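Long-range contacts in hemolysin activator protein CdiB (Acinetobacter baumannii ACICU, PDB 6WIL), which probably exports a partner CdiA toxin across the outer membrane, as the two-partner secretion transporter of a contact-dependent growth inhibition system: residues A[46-51]-A[91-96]; A[81-86]-A[104-109]; A[182-187]-A[241-246]; A[252-257]-A[271-276]. One frame throughout, in Å; residues are numbered along the deposited sequence.

Contact 1: A[46-51]-A[91-96]; sequences HLVVEE and LGKCIG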
loop_
_atom_site.group_PDB
_atom_site.type_symbol
_atom_site.label_atom_id
_atom_site.label_comp_id
_atom_site.label_asym_id
_atom_site.label_seq_id
_atom_site.Cartn_x
_atom_site.Cartn_y
_atom_site.Cartn_z
ATOM N N HIS A 46 -0.236 34.765 17.489
ATOM C CA HIS A 46 -0.900 36.051 17.656
ATOM C C HIS A 46 -1.058 36.699 16.289
ATOM O O HIS A 46 -0.063 36.975 15.610
ATOM C CB HIS A 46 -0.113 36.966 18.597
ATOM C CG HIS A 46 0.632 36.235 19.670
ATOM N ND1 HIS A 46 1.986 35.991 19.596
ATOM C CD2 HIS A 46 0.213 35.691 20.836
ATOM C CE1 HIS A 46 2.371 35.331 20.675
ATOM N NE2 HIS A 46 1.314 35.135 21.442
ATOM N N LEU A 47 -2.305 36.934 15.888
ATOM C CA LEU A 47 -2.608 37.673 14.671
ATOM C C LEU A 47 -2.875 39.148 14.926
ATOM O O LEU A 47 -2.526 39.984 14.086
ATOM C CB LEU A 47 -3.826 37.059 13.970
ATOM C CG LEU A 47 -3.785 35.539 13.777
ATOM C CD1 LEU A 47 -5.139 35.015 13.322
ATOM C CD2 LEU A 47 -2.695 35.153 12.790
ATOM N N VAL A 48 -3.469 39.481 16.068
ATOM C CA VAL A 48 -3.810 40.857 16.409
ATOM C C VAL A 48 -2.676 41.464 17.224
ATOM O O VAL A 48 -2.218 40.873 18.209
ATOM C CB VAL A 48 -5.136 40.914 17.185
ATOM C CG1 VAL A 48 -5.494 42.352 17.540
ATOM C CG2 VAL A 48 -6.246 40.265 16.380
ATOM N N VAL A 49 -2.220 42.646 16.812
ATOM C CA VAL A 49 -1.202 43.402 17.527
ATOM C C VAL A 49 -1.748 44.800 17.806
ATOM O O VAL A 49 -2.789 45.198 17.283
ATOM C CB VAL A 49 0.129 43.475 16.748
ATOM C CG1 VAL A 49 0.740 42.089 16.599
ATOM C CG2 VAL A 49 -0.090 44.105 15.383
ATOM N N GLU A 50 -1.031 45.542 18.653
ATOM C CA GLU A 50 -1.419 46.908 19.001
ATOM C C GLU A 50 -0.892 47.870 17.939
ATOM O O GLU A 50 0.312 47.892 17.659
ATOM C CB GLU A 50 -0.883 47.273 20.384
ATOM N N GLU A 51 -1.788 48.665 17.349
ATOM C CA GLU A 51 -1.485 49.416 16.136
ATOM C C GLU A 51 -1.945 50.862 16.250
ATOM O O GLU A 51 -2.807 51.204 17.063
ATOM C CB GLU A 51 -2.142 48.772 14.921
ATOM C CG GLU A 51 -2.215 47.277 15.036
ATOM C CD GLU A 51 -2.284 46.601 13.703
ATOM O OE1 GLU A 51 -3.219 45.808 13.496
ATOM O OE2 GLU A 51 -1.404 46.870 12.863
ATOM N N LEU A 91 -12.878 38.639 16.928
ATOM C CA LEU A 91 -14.124 39.385 17.035
ATOM C C LEU A 91 -14.085 40.354 18.211
ATOM O O LEU A 91 -13.818 39.960 19.348
ATOM C CB LEU A 91 -15.284 38.403 17.191
ATOM C CG LEU A 91 -16.661 38.835 16.700
ATOM C CD1 LEU A 91 -16.530 39.592 15.391
ATOM C CD2 LEU A 91 -17.541 37.609 16.517
ATOM N N GLY A 92 -14.336 41.629 17.926
ATOM C CA GLY A 92 -14.370 42.649 18.951
ATOM C C GLY A 92 -13.050 43.324 19.244
ATOM O O GLY A 92 -13.021 44.260 20.052
ATOM N N LYS A 93 -11.956 42.889 18.625
ATOM C CA LYS A 93 -10.679 43.544 18.852
ATOM C C LYS A 93 -10.481 44.691 17.864
ATOM O O LYS A 93 -11.223 44.847 16.892
ATOM C CB LYS A 93 -9.528 42.545 18.757
ATOM C CG LYS A 93 -9.442 41.626 19.959
ATOM C CD LYS A 93 -8.019 41.171 20.213
ATOM C CE LYS A 93 -7.927 40.445 21.539
ATOM N NZ LYS A 93 -9.118 39.570 21.727
ATOM N N CYS A 94 -9.467 45.508 18.130
ATOM C CA CYS A 94 -9.159 46.672 17.308
ATOM C C CYS A 94 -8.096 46.281 16.289
ATOM O O CYS A 94 -6.969 45.938 16.663
ATOM C CB CYS A 94 -8.688 47.839 18.175
ATOM S SG CYS A 94 -9.091 49.467 17.500
ATOM N N ILE A 95 -8.445 46.331 15.008
ATOM C CA ILE A 95 -7.601 45.788 13.950
ATOM C C ILE A 95 -7.016 46.930 13.132
ATOM O O ILE A 95 -7.756 47.717 12.531
ATOM C CB ILE A 95 -8.381 44.815 13.053
ATOM C CG1 ILE A 95 -8.886 43.627 13.876
ATOM C CG2 ILE A 95 -7.518 44.354 11.894
ATOM C CD1 ILE A 95 -7.824 43.014 14.761
ATOM N N GLY A 96 -5.686 47.008 13.100
ATOM C CA GLY A 96 -4.973 47.879 12.197
ATOM C C GLY A 96 -4.379 47.097 11.035
ATOM O O GLY A 96 -4.566 45.889 10.898
#
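Val48 sets CG1 trans to its own backbone N, which spreads both methyls over the tip of Ile95. Ile95 bends at both torsions (chi1 -61°, chi2 -48°), and this brings CD1 round to meet them. The contact joins an irregular loop to the short strand 94-95 of the ShlB-type POTRA domain, just before helix 97-113. Ile95 CD1 lies 3.6 Å from Val48 CG2 and 3.7 Å from Val48 CG1, and the two side chains are set roughly crosswise. The aliphatic part of Lys93 adds to this apolar patch, with its CD 3.9 Å from Val48 CG1. Its ammonium NZ bonds the carbonyl O of Gln88.

The second half is polar. Gly96 is the N-cap residue of helix 97-113, and its backbone lies against the Glu51 carboxylate. The carboxylate also bonds Ser99 OG through OE1 and Gln98 N through OE2. These bonds hold it at the start of the helix, where the helix dipole would probably favour its negative charge. Nearby, the disulfide Cys54-Cys94 ties the same loop to the strand. Gly96 N sits 2.8 Å from Glu51 OE1, but the bond is weak, bent to 127° at the hydrogen.

Contact 2: A[81-86]-A[104-109]; sequences KAIKKH and VNYAQN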
loop_
_atom_site.group_PDB
_atom_site.type_symbol
_atom_site.label_atom_id
_atom_site.label_comp_id
_atom_site.label_asym_id
_atom_site.label_seq_id
_atom_site.Cartn_x
_atom_site.Cartn_y
_atom_site.Cartn_z
ATOM N N LYS A 81 -14.591 29.899 9.726
ATOM C CA LYS A 81 -14.586 29.056 10.918
ATOM C C LYS A 81 -13.236 29.105 11.622
ATOM O O LYS A 81 -13.164 29.286 12.843
ATOM C CB LYS A 81 -14.928 27.613 10.546
ATOM C CG LYS A 81 -16.370 27.201 10.765
ATOM C CD LYS A 81 -16.452 25.685 10.900
ATOM C CE LYS A 81 -17.488 25.081 9.971
ATOM N NZ LYS A 81 -17.073 23.724 9.516
ATOM N N ALA A 82 -12.151 28.945 10.860
ATOM C CA ALA A 82 -10.824 28.939 11.466
ATOM C C ALA A 82 -10.482 30.296 12.067
ATOM O O ALA A 82 -9.851 30.366 13.127
ATOM C CB ALA A 82 -9.775 28.522 10.437
ATOM N N ILE A 83 -10.895 31.384 11.409
ATOM C CA ILE A 83 -10.638 32.721 11.943
ATOM C C ILE A 83 -11.318 32.890 13.295
ATOM O O ILE A 83 -10.680 33.246 14.293
ATOM C CB ILE A 83 -11.105 33.800 10.950
ATOM C CG1 ILE A 83 -10.283 33.746 9.660
ATOM C CG2 ILE A 83 -11.011 35.181 11.591
ATOM C CD1 ILE A 83 -8.818 34.033 9.862
ATOM N N LYS A 84 -12.627 32.630 13.346
ATOM C CA LYS A 84 -13.390 32.774 14.580
ATOM C C LYS A 84 -12.968 31.777 15.652
ATOM O O LYS A 84 -13.224 32.017 16.836
ATOM C CB LYS A 84 -14.881 32.627 14.283
ATOM C CG LYS A 84 -15.454 33.767 13.459
ATOM C CD LYS A 84 -16.948 33.608 13.233
ATOM C CE LYS A 84 -17.525 34.832 12.539
ATOM N NZ LYS A 84 -18.974 34.666 12.249
ATOM N N LYS A 85 -12.330 30.671 15.269
ATOM C CA LYS A 85 -11.892 29.671 16.233
ATOM C C LYS A 85 -10.562 30.033 16.882
ATOM O O LYS A 85 -10.237 29.487 17.942
ATOM C CB LYS A 85 -11.793 28.302 15.543
ATOM C CG LYS A 85 -11.435 27.118 16.438
ATOM C CD LYS A 85 -12.554 26.760 17.406
ATOM C CE LYS A 85 -12.312 25.390 18.024
ATOM N NZ LYS A 85 -12.198 24.341 16.969
ATOM N N HIS A 86 -9.806 30.946 16.283
ATOM C CA HIS A 86 -8.477 31.267 16.785
ATOM C C HIS A 86 -8.568 31.765 18.225
ATOM O O HIS A 86 -9.413 32.620 18.528
ATOM C CB HIS A 86 -7.815 32.321 15.897
ATOM C CG HIS A 86 -6.369 32.552 16.208
ATOM N ND1 HIS A 86 -5.951 33.336 17.261
ATOM C CD2 HIS A 86 -5.242 32.106 15.601
ATOM C CE1 HIS A 86 -4.630 33.360 17.293
ATOM N NE2 HIS A 86 -4.176 32.624 16.296
ATOM N N VAL A 104 -5.390 37.902 7.198
ATOM C CA VAL A 104 -5.495 37.461 5.812
ATOM C C VAL A 104 -4.510 36.330 5.531
ATOM O O VAL A 104 -4.869 35.313 4.927
ATOM C CB VAL A 104 -5.291 38.653 4.857
ATOM C CG1 VAL A 104 -4.836 38.177 3.485
ATOM C CG2 VAL A 104 -6.580 39.448 4.735
ATOM N N ASN A 105 -3.258 36.482 5.974
ATOM C CA ASN A 105 -2.272 35.423 5.767
ATOM C C ASN A 105 -2.678 34.131 6.460
ATOM O O ASN A 105 -2.376 33.040 5.964
ATOM C CB ASN A 105 -0.899 35.866 6.267
ATOM C CG ASN A 105 -0.193 36.781 5.296
ATOM O OD1 ASN A 105 -0.347 36.654 4.081
ATOM N ND2 ASN A 105 0.591 37.711 5.827
ATOM N N TYR A 106 -3.348 34.234 7.608
ATOM C CA TYR A 106 -3.806 33.043 8.314
ATOM C C TYR A 106 -4.926 32.349 7.550
ATOM O O TYR A 106 -4.932 31.118 7.426
ATOM C CB TYR A 106 -4.262 33.422 9.725
ATOM C CG TYR A 106 -4.778 32.273 10.563
ATOM C CD1 TYR A 106 -3.952 31.216 10.913
ATOM C CD2 TYR A 106 -6.085 32.262 11.028
ATOM C CE1 TYR A 106 -4.414 30.171 11.692
ATOM C CE2 TYR A 106 -6.559 31.220 11.806
ATOM C CZ TYR A 106 -5.718 30.178 12.134
ATOM O OH TYR A 106 -6.182 29.139 12.907
ATOM N N ALA A 107 -5.881 33.122 7.027
ATOM C CA ALA A 107 -6.963 32.538 6.247
ATOM C C ALA A 107 -6.478 31.979 4.917
ATOM O O ALA A 107 -7.139 31.104 4.348
ATOM C CB ALA A 107 -8.059 33.576 6.013
ATOM N N GLN A 108 -5.341 32.460 4.411
ATOM C CA GLN A 108 -4.787 31.928 3.171
ATOM C C GLN A 108 -4.011 30.643 3.422
ATOM O O GLN A 108 -4.058 29.718 2.604
ATOM C CB GLN A 108 -3.895 32.977 2.505
ATOM C CG GLN A 108 -3.135 32.485 1.280
ATOM C CD GLN A 108 -4.026 32.275 0.069
ATOM O OE1 GLN A 108 -5.169 32.730 0.034
ATOM N NE2 GLN A 108 -3.499 31.585 -0.938
ATOM N N ASN A 109 -3.288 30.571 4.543
ATOM C CA ASN A 109 -2.643 29.319 4.923
ATOM C C ASN A 109 -3.677 28.223 5.136
ATOM O O ASN A 109 -3.450 27.064 4.771
ATOM C CB ASN A 109 -1.802 29.526 6.184
ATOM C CG ASN A 109 -1.185 28.238 6.693
ATOM O OD1 ASN A 109 -0.176 27.771 6.168
ATOM N ND2 ASN A 109 -1.783 27.663 7.732
#
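His86 and Tyr106 form a T-shaped pair. The imidazole points its edge at one face of the phenol ring. The planes stand at 84°, and the ring centroids are 5.4 Å apart. His86 CD2 makes the approach, 4.0 Å from Tyr106 CZ. Tyr106 reaches across from helix 97-113 because its CG lies opposite the backbone N (chi1 179°).

Other groups meet the rim of the phenol. Ile83 CD1 comes to the ring edge, 3.5 Å from Tyr106 CD2, and the two side chains run past each other in opposite directions. The same methyl touches Ala107 CB at 3.9 Å, so one carbon fills the angle between the tyrosine and the second helix. The carbonyl of Ala82 also lies at the edge, in the plane of the ring, with Ala82 O 3.6 Å from Tyr106 CE2.

The imidazole is gripped at both nitrogens. NE2 bonds the carbonyl O of Phe44, and ND1 bonds the backbone N of Gln88. These two bonds fix the rotation of the ring and are consistent with a neutral imidazole protonated on NE2. Leu47 and Phe44 also pack on Tyr106, so the loop around them covers the aromatic pair.

The contact is a helix pair in the ShlB-type POTRA domain. The axes of 81-85 and 104-109 approach to 9.9 Å, with N-to-C directions 129° apart. Ile83 also touches Ile103 of helix 97-113 and Ile60 of strand 59-62, which places helix 77-85 against both the other helix and the sheet.

Contact 3: A[182-187]-A[241-246]; sequences KRVYAV and GINNPF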
loop_
_atom_site.group_PDB
_atom_site.type_symbol
_atom_site.label_atom_id
_atom_site.label_comp_id
_atom_site.label_asym_id
_atom_site.label_seq_id
_atom_site.Cartn_x
_atom_site.Cartn_y
_atom_site.Cartn_z
ATOM N N LYS A 182 0.446 7.694 -13.276
ATOM C CA LYS A 182 1.797 7.161 -13.156
ATOM C C LYS A 182 1.836 5.642 -13.116
ATOM O O LYS A 182 2.930 5.070 -13.123
ATOM C CB LYS A 182 2.486 7.732 -11.917
ATOM C CG LYS A 182 3.041 9.128 -12.129
ATOM C CD LYS A 182 3.330 9.812 -10.808
ATOM C CE LYS A 182 4.343 9.045 -9.973
ATOM N NZ LYS A 182 5.725 9.146 -10.514
ATOM N N ARG A 183 0.680 4.976 -13.072
ATOM C CA ARG A 183 0.682 3.525 -13.211
ATOM C C ARG A 183 1.073 3.104 -14.620
ATOM O O ARG A 183 1.707 2.060 -14.796
ATOM C CB ARG A 183 -0.689 2.958 -12.848
ATOM C CG ARG A 183 -1.035 3.106 -11.382
ATOM C CD ARG A 183 -2.401 2.532 -11.078
ATOM N NE ARG A 183 -2.819 2.838 -9.715
ATOM C CZ ARG A 183 -3.874 2.294 -9.120
ATOM N NH1 ARG A 183 -4.615 1.404 -9.767
ATOM N NH2 ARG A 183 -4.182 2.635 -7.878
ATOM N N VAL A 184 0.724 3.902 -15.625
ATOM C CA VAL A 184 0.972 3.545 -17.018
ATOM C C VAL A 184 1.824 4.566 -17.757
ATOM O O VAL A 184 2.301 4.260 -18.861
ATOM C CB VAL A 184 -0.349 3.309 -17.782
ATOM C CG1 VAL A 184 -1.207 2.278 -17.057
ATOM C CG2 VAL A 184 -1.104 4.604 -17.948
ATOM N N TYR A 185 2.041 5.758 -17.201
ATOM C CA TYR A 185 2.852 6.781 -17.842
ATOM C C TYR A 185 3.962 7.250 -16.915
ATOM O O TYR A 185 3.849 7.179 -15.688
ATOM C CB TYR A 185 2.039 8.021 -18.236
ATOM C CG TYR A 185 0.934 7.794 -19.233
ATOM C CD1 TYR A 185 1.213 7.549 -20.573
ATOM C CD2 TYR A 185 -0.395 7.863 -18.838
ATOM C CE1 TYR A 185 0.195 7.352 -21.487
ATOM C CE2 TYR A 185 -1.416 7.669 -19.740
ATOM C CZ TYR A 185 -1.120 7.416 -21.061
ATOM O OH TYR A 185 -2.152 7.230 -21.949
ATOM N N ALA A 186 5.038 7.736 -17.525
ATOM C CA ALA A 186 5.912 8.704 -16.878
ATOM C C ALA A 186 5.274 10.075 -17.056
ATOM O O ALA A 186 5.015 10.495 -18.190
ATOM C CB ALA A 186 7.316 8.666 -17.480
ATOM N N VAL A 187 4.989 10.761 -15.952
ATOM C CA VAL A 187 4.146 11.951 -15.969
ATOM C C VAL A 187 4.951 13.168 -15.538
ATOM O O VAL A 187 5.753 13.097 -14.599
ATOM C CB VAL A 187 2.907 11.774 -15.066
ATOM C CG1 VAL A 187 2.048 13.028 -15.081
ATOM C CG2 VAL A 187 2.099 10.572 -15.511
ATOM N N GLY A 241 3.983 -8.686 -16.748
ATOM C CA GLY A 241 3.234 -7.479 -16.481
ATOM C C GLY A 241 2.852 -6.784 -17.771
ATOM O O GLY A 241 3.719 -6.439 -18.578
ATOM N N ILE A 242 1.554 -6.591 -17.985
ATOM C CA ILE A 242 1.036 -5.874 -19.141
ATOM C C ILE A 242 0.512 -4.527 -18.667
ATOM O O ILE A 242 -0.324 -4.462 -17.759
ATOM C CB ILE A 242 -0.061 -6.679 -19.855
ATOM C CG1 ILE A 242 0.514 -8.007 -20.346
ATOM C CG2 ILE A 242 -0.633 -5.877 -21.014
ATOM C CD1 ILE A 242 -0.500 -9.114 -20.423
ATOM N N ASN A 243 0.995 -3.456 -19.288
ATOM C CA ASN A 243 0.750 -2.092 -18.840
ATOM C C ASN A 243 -0.269 -1.425 -19.755
ATOM O O ASN A 243 -0.043 -1.314 -20.965
ATOM C CB ASN A 243 2.056 -1.301 -18.822
ATOM C CG ASN A 243 1.909 0.045 -18.164
ATOM O OD1 ASN A 243 1.708 1.056 -18.836
ATOM N ND2 ASN A 243 2.016 0.070 -16.841
ATOM N N ASN A 244 -1.385 -0.981 -19.171
ATOM C CA ASN A 244 -2.446 -0.251 -19.861
ATOM C C ASN A 244 -3.035 -1.035 -21.033
ATOM O O ASN A 244 -3.220 -0.460 -22.114
ATOM C CB ASN A 244 -1.909 1.099 -20.351
ATOM C CG ASN A 244 -2.994 2.157 -20.474
ATOM O OD1 ASN A 244 -3.982 2.140 -19.740
ATOM N ND2 ASN A 244 -2.807 3.089 -21.406
ATOM N N PRO A 245 -3.379 -2.321 -20.864
ATOM C CA PRO A 245 -3.816 -3.103 -22.036
ATOM C C PRO A 245 -5.127 -2.625 -22.635
ATOM O O PRO A 245 -5.235 -2.530 -23.863
ATOM C CB PRO A 245 -3.930 -4.529 -21.478
ATOM C CG PRO A 245 -4.247 -4.335 -20.045
ATOM C CD PRO A 245 -3.501 -3.100 -19.617
ATOM N N PHE A 246 -6.131 -2.323 -21.812
ATOM C CA PHE A 246 -7.411 -1.829 -22.301
ATOM C C PHE A 246 -7.500 -0.305 -22.282
ATOM O O PHE A 246 -8.605 0.243 -22.365
ATOM C CB PHE A 246 -8.558 -2.436 -21.492
ATOM C CG PHE A 246 -8.752 -3.904 -21.731
ATOM C CD1 PHE A 246 -9.391 -4.352 -22.876
ATOM C CD2 PHE A 246 -8.295 -4.835 -20.814
ATOM C CE1 PHE A 246 -9.568 -5.702 -23.106
ATOM C CE2 PHE A 246 -8.471 -6.188 -21.036
ATOM C CZ PHE A 246 -9.109 -6.622 -22.184
#
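Asn243 meets Arg183 and Val184 with both ends of its amide. ND2 donates to Arg183 O at 2.9 Å, with an angle of 155° at the hydrogen. The acceptor lies almost in the amide plane, and the donor is tilted 19° from the carbonyl plane. The amide oxygen OD1 rests on Val184, 3.2 Å from Val184 CB. Asn244 packs on the same side chain: its CB is 3.6 Å from Val184 CG1.

Two successive asparagines can both point at Val184 because the strand ends here. Asn244 has left-handed backbone angles, which break the alternation of the strand.

Further out, Asn244 ND2 bonds Gln156 OE1, and Asn244 OD1 makes a weak bond to Asn249 N. Arg183 extends to a salt bridge with Asp283, which fastens the same turn to a second site on the barrel. The backbone of Val184 pairs with Leu214.

The contact therefore joins the second POTRA domain to the end of barrel strand 232-243. A POTRA domain seated against the periplasmic turns of its barrel is a feature of TpsB transporters in the Omp85 superfamily.

Contact 4: A[252-257]-A[271-276]; sequences LSLNVS and YFISYQ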
loop_
_atom_site.group_PDB
_atom_site.type_symbol
_atom_site.label_atom_id
_atom_site.label_comp_id
_atom_site.label_asym_id
_atom_site.label_seq_id
_atom_site.Cartn_x
_atom_site.Cartn_y
_atom_site.Cartn_z
ATOM N N LEU A 252 -2.403 -5.410 -15.827
ATOM C CA LEU A 252 -2.683 -6.838 -15.812
ATOM C C LEU A 252 -1.397 -7.582 -15.487
ATOM O O LEU A 252 -0.372 -7.380 -16.147
ATOM C CB LEU A 252 -3.247 -7.298 -17.158
ATOM C CG LEU A 252 -3.483 -8.801 -17.338
ATOM C CD1 LEU A 252 -4.617 -9.287 -16.455
ATOM C CD2 LEU A 252 -3.761 -9.122 -18.801
ATOM N N SER A 253 -1.449 -8.428 -14.464
ATOM C CA SER A 253 -0.287 -9.174 -14.008
ATOM C C SER A 253 -0.579 -10.666 -14.077
ATOM O O SER A 253 -1.682 -11.110 -13.741
ATOM C CB SER A 253 0.096 -8.768 -12.583
ATOM O OG SER A 253 0.235 -7.360 -12.480
ATOM N N LEU A 254 0.412 -11.434 -14.522
ATOM C CA LEU A 254 0.305 -12.880 -14.630
ATOM C C LEU A 254 1.536 -13.515 -14.007
ATOM O O LEU A 254 2.658 -13.037 -14.204
ATOM C CB LEU A 254 0.177 -13.326 -16.088
ATOM C CG LEU A 254 -0.813 -12.566 -16.973
ATOM C CD1 LEU A 254 -0.612 -12.941 -18.433
ATOM C CD2 LEU A 254 -2.237 -12.848 -16.539
ATOM N N ASN A 255 1.328 -14.591 -13.254
ATOM C CA ASN A 255 2.435 -15.299 -12.625
ATOM C C ASN A 255 2.181 -16.798 -12.683
ATOM O O ASN A 255 1.080 -17.257 -12.369
ATOM C CB ASN A 255 2.624 -14.845 -11.174
ATOM C CG ASN A 255 4.002 -15.176 -10.638
ATOM O OD1 ASN A 255 4.935 -14.380 -10.763
ATOM N ND2 ASN A 255 4.140 -16.358 -10.043
ATOM N N VAL A 256 3.199 -17.553 -13.094
ATOM C CA VAL A 256 3.160 -19.011 -13.093
ATOM C C VAL A 256 4.361 -19.511 -12.306
ATOM O O VAL A 256 5.501 -19.137 -12.599
ATOM C CB VAL A 256 3.165 -19.598 -14.517
ATOM C CG1 VAL A 256 3.092 -21.116 -14.459
ATOM C CG2 VAL A 256 2.004 -19.043 -15.321
ATOM N N SER A 257 4.106 -20.353 -11.310
ATOM C CA SER A 257 5.140 -20.821 -10.401
ATOM C C SER A 257 5.221 -22.341 -10.440
ATOM O O SER A 257 4.198 -23.025 -10.526
ATOM C CB SER A 257 4.858 -20.344 -8.970
ATOM O OG SER A 257 6.056 -20.242 -8.218
ATOM N N TYR A 271 -0.844 -20.784 -10.792
ATOM C CA TYR A 271 -1.195 -19.767 -11.775
ATOM C C TYR A 271 -1.909 -18.624 -11.066
ATOM O O TYR A 271 -2.827 -18.862 -10.275
ATOM C CB TYR A 271 -2.086 -20.360 -12.877
ATOM C CG TYR A 271 -2.572 -19.376 -13.924
ATOM C CD1 TYR A 271 -3.650 -18.530 -13.672
ATOM C CD2 TYR A 271 -1.974 -19.312 -15.176
ATOM C CE1 TYR A 271 -4.099 -17.635 -14.625
ATOM C CE2 TYR A 271 -2.422 -18.422 -16.140
ATOM C CZ TYR A 271 -3.483 -17.588 -15.859
ATOM O OH TYR A 271 -3.929 -16.703 -16.811
ATOM N N PHE A 272 -1.503 -17.388 -11.363
ATOM C CA PHE A 272 -2.047 -16.201 -10.708
ATOM C C PHE A 272 -2.249 -15.092 -11.729
ATOM O O PHE A 272 -1.340 -14.781 -12.504
ATOM C CB PHE A 272 -1.116 -15.718 -9.590
ATOM C CG PHE A 272 -1.569 -14.449 -8.921
ATOM C CD1 PHE A 272 -2.500 -14.484 -7.896
ATOM C CD2 PHE A 272 -1.051 -13.221 -9.307
ATOM C CE1 PHE A 272 -2.913 -13.318 -7.273
ATOM C CE2 PHE A 272 -1.459 -12.053 -8.688
ATOM C CZ PHE A 272 -2.391 -12.101 -7.669
ATOM N N ILE A 273 -3.433 -14.488 -11.717
ATOM C CA ILE A 273 -3.763 -13.378 -12.602
ATOM C C ILE A 273 -4.369 -12.257 -11.771
ATOM O O ILE A 273 -5.216 -12.502 -10.906
ATOM C CB ILE A 273 -4.726 -13.811 -13.727
ATOM C CG1 ILE A 273 -5.304 -12.590 -14.446
ATOM C CG2 ILE A 273 -5.834 -14.685 -13.174
ATOM C CD1 ILE A 273 -6.192 -12.938 -15.616
ATOM N N SER A 274 -3.930 -11.029 -12.026
ATOM C CA SER A 274 -4.412 -9.864 -11.300
ATOM C C SER A 274 -4.709 -8.749 -12.289
ATOM O O SER A 274 -3.903 -8.476 -13.184
ATOM C CB SER A 274 -3.388 -9.400 -10.262
ATOM O OG SER A 274 -3.974 -8.492 -9.346
ATOM N N TYR A 275 -5.868 -8.116 -12.131
ATOM C CA TYR A 275 -6.250 -6.962 -12.930
ATOM C C TYR A 275 -6.653 -5.827 -12.001
ATOM O O TYR A 275 -7.344 -6.047 -11.002
ATOM C CB TYR A 275 -7.394 -7.303 -13.880
ATOM C CG TYR A 275 -7.748 -6.204 -14.853
ATOM C CD1 TYR A 275 -6.843 -5.790 -15.824
ATOM C CD2 TYR A 275 -8.997 -5.598 -14.821
ATOM C CE1 TYR A 275 -7.167 -4.795 -16.726
ATOM C CE2 TYR A 275 -9.331 -4.602 -15.721
ATOM C CZ TYR A 275 -8.412 -4.203 -16.669
ATOM O OH TYR A 275 -8.744 -3.208 -17.560
ATOM N N GLN A 276 -6.222 -4.614 -12.337
ATOM C CA GLN A 276 -6.419 -3.460 -11.470
ATOM C C GLN A 276 -6.561 -2.212 -12.325
ATOM O O GLN A 276 -5.713 -1.957 -13.184
ATOM C CB GLN A 276 -5.241 -3.305 -10.503
ATOM C CG GLN A 276 -5.609 -2.742 -9.146
ATOM C CD GLN A 276 -4.399 -2.564 -8.249
ATOM O OE1 GLN A 276 -3.328 -3.111 -8.516
ATOM N NE2 GLN A 276 -4.560 -1.787 -7.186
#
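Leu252 packs against three consecutive residues of the neighbouring strand, Ile273, Ser274 and Tyr275. Leu252 CB lies at the edge of the Tyr275 ring, 4.1 Å from Tyr275 CD1. Leu252 CG comes 4.2 Å from Ser274 O. At the tip, Leu252 CD1 drops to 3.4 Å from Ser274 O and meets Ile273 CG1 at 3.9 Å. An extended first torsion (chi1 175°) aims the side chain this way.

Leu254 continues the row. It lies beside Ile273, pointing the same way, with its CD2 3.7 Å from Ile273 CG1. Val256 CG2 touches Tyr271 CD2.

The backbones form an antiparallel hairpin of the barrel. Ser253 with Ser274 and Asn255 with Phe272 are the hydrogen-bonded pairs, each with two N-H...O bonds. Ser253 N reaches Ser274 O at 2.8 Å and 170°, nearly straight.

The other face of the sheet carries Ser253, Asn255, Phe272 and Ser274. Asn255 ND2 bonds Asn237 OD1, and Phe272 packs on Leu18, Leu21 and Asn22 of helix 8-27. The chemistry thus divides by face. Tyr275 OH bonds Asp250. The aliphatic side chains and Tyr271 probably look out to lipid, while the more polar face lines the barrel interior that helix 8-27 occupies.

The contacts come in numerical order along the chain, except that contacts 1 and 2 interleave. These two share one region, with centres 13 Å apart, and both use the ShlB-type POTRA domain. Leu47 of contact 1 packs on His86 of contact 2. Contacts 3 and 4 lie 16 Å apart, centre to centre, and meet in the 16-stranded barrel, where strands 232-243 and 251-261 are neighbours. Ile242 N probably bonds Leu252 O. Between the pairs the gap is wide: the nearest atoms of contacts 2 and 3 are about 24 Å apart. Contact 3 bridges the periplasmic arm and the sheet of contact 4, so the set runs from the distal periplasmic domain to the membrane wall.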